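Local coordinates for protein HupZ (Streptococcus sp. 'group A', PDB 5ESC) that degrades heme in vitro and adopts the dimeric split-barrel fold of the pyridoxamine 5'-phosphate oxidase-like, FMN-binding clan, at residues 39-44 and 109-114. Residues are numbered along the deposited sequence; the frame is centred on the assembly and turned at random.
Sequences DKTFIY and IIHVER
Phe42 and Ile110 form the hydrogen-bonded pair that joins strands 41-46 and 106-117 in the antiparallel split-barrel sheet; the segment axes run at 162°. Phe42 N donates to Ile110 O (3.0 Å), and Ile110 N returns a straighter bond to Phe42 O (2.8 Å, 169° at the hydrogen). Val112 N extends the pairing to Lys40 O (2.8 Å), one residue before the strand proper. Between these bonds, Thr41 CA makes a CA-H...O contact with Ile110 O, which therefore takes two hydrogens.

Phe42, Ile110, Val112 and Tyr44 carry apolar packing on one face of the sheet. CG2 of Val112 meets the edge of the Phe42 ring, 3.6 Å from Phe42 CD2, because it stands anti to its own carbonyl carbon while CG1 is anti to the backbone N (chi1 171°). Ile110 CD1 lies 4.0 Å from Tyr44 CD1, at the ring edge and in its plane, with the two side chains nearly perpendicular. Phe77 meets the Phe42 ring edge-to-face, and Ile62 and Ile64 of strand 61-68 pack on Ile110.

On the other face, Thr41 and Ile109 lie side by side, their CG2 methyls 3.6 Å apart. Thr41 OG1, also hydrogen-bonded to Asp38 OD1, accepts from a water (2.8 Å) that lies in the plane of the His111 ring beside ND1, while NE2 of that ring is held by Glu82. Both faces thus hold apolar contacts, and the one with Thr41 and His111 adds a water-mediated polar link; with partners at both ND1 and NE2, the imidazole would be limited in its rotation.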
loop_
_atom_site.group_PDB
_atom_site.type_symbol
_atom_site.label_atom_id
_atom_site.label_comp_id
_atom_site.label_asym_id
_atom_site.label_seq_id
_atom_site.Cartn_x
_atom_site.Cartn_y
_atom_site.Cartn_z
ATOM N N ASP A 39 -4.710 -6.296 -20.912
ATOM C CA ASP A 39 -5.328 -5.035 -20.504
ATOM C C ASP A 39 -6.210 -5.192 -19.260
ATOM O O ASP A 39 -6.792 -4.236 -18.823
ATOM C CB ASP A 39 -6.185 -4.413 -21.699
ATOM C CG ASP A 39 -5.317 -3.678 -22.781
ATOM O OD1 ASP A 39 -4.137 -3.251 -22.551
ATOM O OD2 ASP A 39 -5.820 -3.529 -23.935
ATOM N N LYS A 40 -6.468 -6.397 -18.762
ATOM C CA LYS A 40 -7.199 -6.484 -17.478
ATOM C C LYS A 40 -6.619 -7.452 -16.448
ATOM O O LYS A 40 -7.310 -7.789 -15.490
ATOM C CB LYS A 40 -8.691 -6.805 -17.643
ATOM C CG LYS A 40 -8.969 -7.887 -18.575
ATOM C CD LYS A 40 -10.386 -7.883 -19.146
ATOM C CE LYS A 40 -11.016 -6.539 -19.267
ATOM N NZ LYS A 40 -12.283 -6.689 -20.090
ATOM N N THR A 41 -5.346 -7.801 -16.587
ATOM C CA THR A 41 -4.766 -8.858 -15.754
ATOM C C THR A 41 -3.347 -8.474 -15.411
ATOM O O THR A 41 -2.622 -8.096 -16.297
ATOM C CB THR A 41 -4.782 -10.197 -16.493
ATOM O OG1 THR A 41 -6.056 -10.364 -17.099
ATOM C CG2 THR A 41 -4.480 -11.443 -15.513
ATOM N N PHE A 42 -2.967 -8.595 -14.155
ATOM C CA PHE A 42 -1.581 -8.481 -13.753
ATOM C C PHE A 42 -1.161 -9.858 -13.317
ATOM O O PHE A 42 -2.015 -10.698 -12.929
ATOM C CB PHE A 42 -1.397 -7.602 -12.519
ATOM C CG PHE A 42 -1.548 -6.135 -12.723
ATOM C CD1 PHE A 42 -0.432 -5.315 -12.981
ATOM C CD2 PHE A 42 -2.808 -5.525 -12.613
ATOM C CE1 PHE A 42 -0.567 -3.973 -13.111
ATOM C CE2 PHE A 42 -2.936 -4.153 -12.773
ATOM C CZ PHE A 42 -1.818 -3.371 -12.991
ATOM N N ILE A 43 0.133 -10.151 -13.334
ATOM C CA ILE A 43 0.648 -11.329 -12.715
ATOM C C ILE A 43 1.808 -10.876 -11.838
ATOM O O ILE A 43 2.373 -9.796 -12.098
ATOM C CB ILE A 43 1.075 -12.491 -13.686
ATOM C CG1 ILE A 43 2.110 -12.081 -14.789
ATOM C CG2 ILE A 43 -0.192 -13.188 -14.317
ATOM C CD1 ILE A 43 2.856 -13.225 -15.356
ATOM N N TYR A 44 2.188 -11.686 -10.859
ATOM C CA TYR A 44 3.401 -11.450 -10.084
ATOM C C TYR A 44 4.015 -12.795 -9.719
ATOM O O TYR A 44 3.313 -13.784 -9.685
ATOM C CB TYR A 44 3.173 -10.548 -8.831
ATOM C CG TYR A 44 2.592 -11.232 -7.590
ATOM C CD1 TYR A 44 1.236 -11.315 -7.398
ATOM C CD2 TYR A 44 3.421 -11.781 -6.622
ATOM C CE1 TYR A 44 0.681 -11.934 -6.261
ATOM C CE2 TYR A 44 2.863 -12.410 -5.455
ATOM C CZ TYR A 44 1.493 -12.470 -5.307
ATOM O OH TYR A 44 0.874 -13.031 -4.220
ATOM N N ILE A 109 -2.343 -13.938 -9.835
ATOM C CA ILE A 109 -2.925 -13.461 -11.057
ATOM C C ILE A 109 -4.043 -12.521 -10.608
ATOM O O ILE A 109 -4.879 -12.987 -9.801
ATOM C CB ILE A 109 -3.540 -14.576 -11.784
ATOM C CG1 ILE A 109 -2.491 -15.532 -12.342
ATOM C CG2 ILE A 109 -4.252 -14.072 -13.086
ATOM C CD1 ILE A 109 -3.012 -16.909 -12.115
ATOM N N ILE A 110 -4.058 -11.274 -11.049
ATOM C CA ILE A 110 -4.993 -10.303 -10.507
ATOM C C ILE A 110 -5.903 -9.981 -11.678
ATOM O O ILE A 110 -5.427 -9.481 -12.655
ATOM C CB ILE A 110 -4.308 -9.055 -10.015
ATOM C CG1 ILE A 110 -3.430 -9.298 -8.759
ATOM C CG2 ILE A 110 -5.244 -7.953 -9.589
ATOM C CD1 ILE A 110 -2.195 -10.093 -8.982
ATOM N N HIS A 111 -7.184 -10.181 -11.474
ATOM C CA HIS A 111 -8.246 -9.830 -12.441
ATOM C C HIS A 111 -8.769 -8.447 -12.090
ATOM O O HIS A 111 -9.460 -8.254 -11.097
ATOM C CB HIS A 111 -9.342 -10.884 -12.402
ATOM C CG HIS A 111 -8.833 -12.271 -12.646
ATOM N ND1 HIS A 111 -8.462 -12.714 -13.887
ATOM C CD2 HIS A 111 -8.602 -13.304 -11.804
ATOM C CE1 HIS A 111 -8.046 -13.957 -13.812
ATOM N NE2 HIS A 111 -8.105 -14.339 -12.558
ATOM N N VAL A 112 -8.383 -7.487 -12.890
ATOM C CA VAL A 112 -8.686 -6.126 -12.644
ATOM C C VAL A 112 -10.170 -5.826 -12.925
ATOM O O VAL A 112 -10.694 -6.158 -13.991
ATOM C CB VAL A 112 -7.777 -5.193 -13.430
ATOM C CG1 VAL A 112 -8.276 -3.751 -13.320
ATOM C CG2 VAL A 112 -6.372 -5.281 -12.911
ATOM N N GLU A 113 -10.851 -5.249 -11.942
ATOM C CA GLU A 113 -12.304 -4.894 -12.056
ATOM C C GLU A 113 -12.566 -3.418 -12.170
ATOM O O GLU A 113 -13.470 -3.005 -12.890
ATOM C CB GLU A 113 -13.099 -5.452 -10.853
ATOM C CG GLU A 113 -13.121 -6.979 -10.845
ATOM C CD GLU A 113 -13.715 -7.617 -9.574
ATOM O OE1 GLU A 113 -14.018 -6.987 -8.537
ATOM O OE2 GLU A 113 -13.896 -8.824 -9.616
ATOM N N ARG A 114 -11.809 -2.626 -11.442
ATOM C CA ARG A 114 -11.861 -1.172 -11.545
ATOM C C ARG A 114 -10.533 -0.515 -11.349
ATOM O O ARG A 114 -9.614 -1.114 -10.743
ATOM C CB ARG A 114 -12.875 -0.581 -10.607
ATOM C CG ARG A 114 -13.301 -1.419 -9.486
ATOM C CD ARG A 114 -14.791 -1.426 -9.219
ATOM N NE ARG A 114 -14.889 -1.514 -7.766
ATOM C CZ ARG A 114 -14.680 -2.613 -7.016
ATOM N NH1 ARG A 114 -14.396 -3.803 -7.567
ATOM N NH2 ARG A 114 -14.773 -2.507 -5.685
HETATM O O HOH W 1 -8.596 -10.718 -15.928
#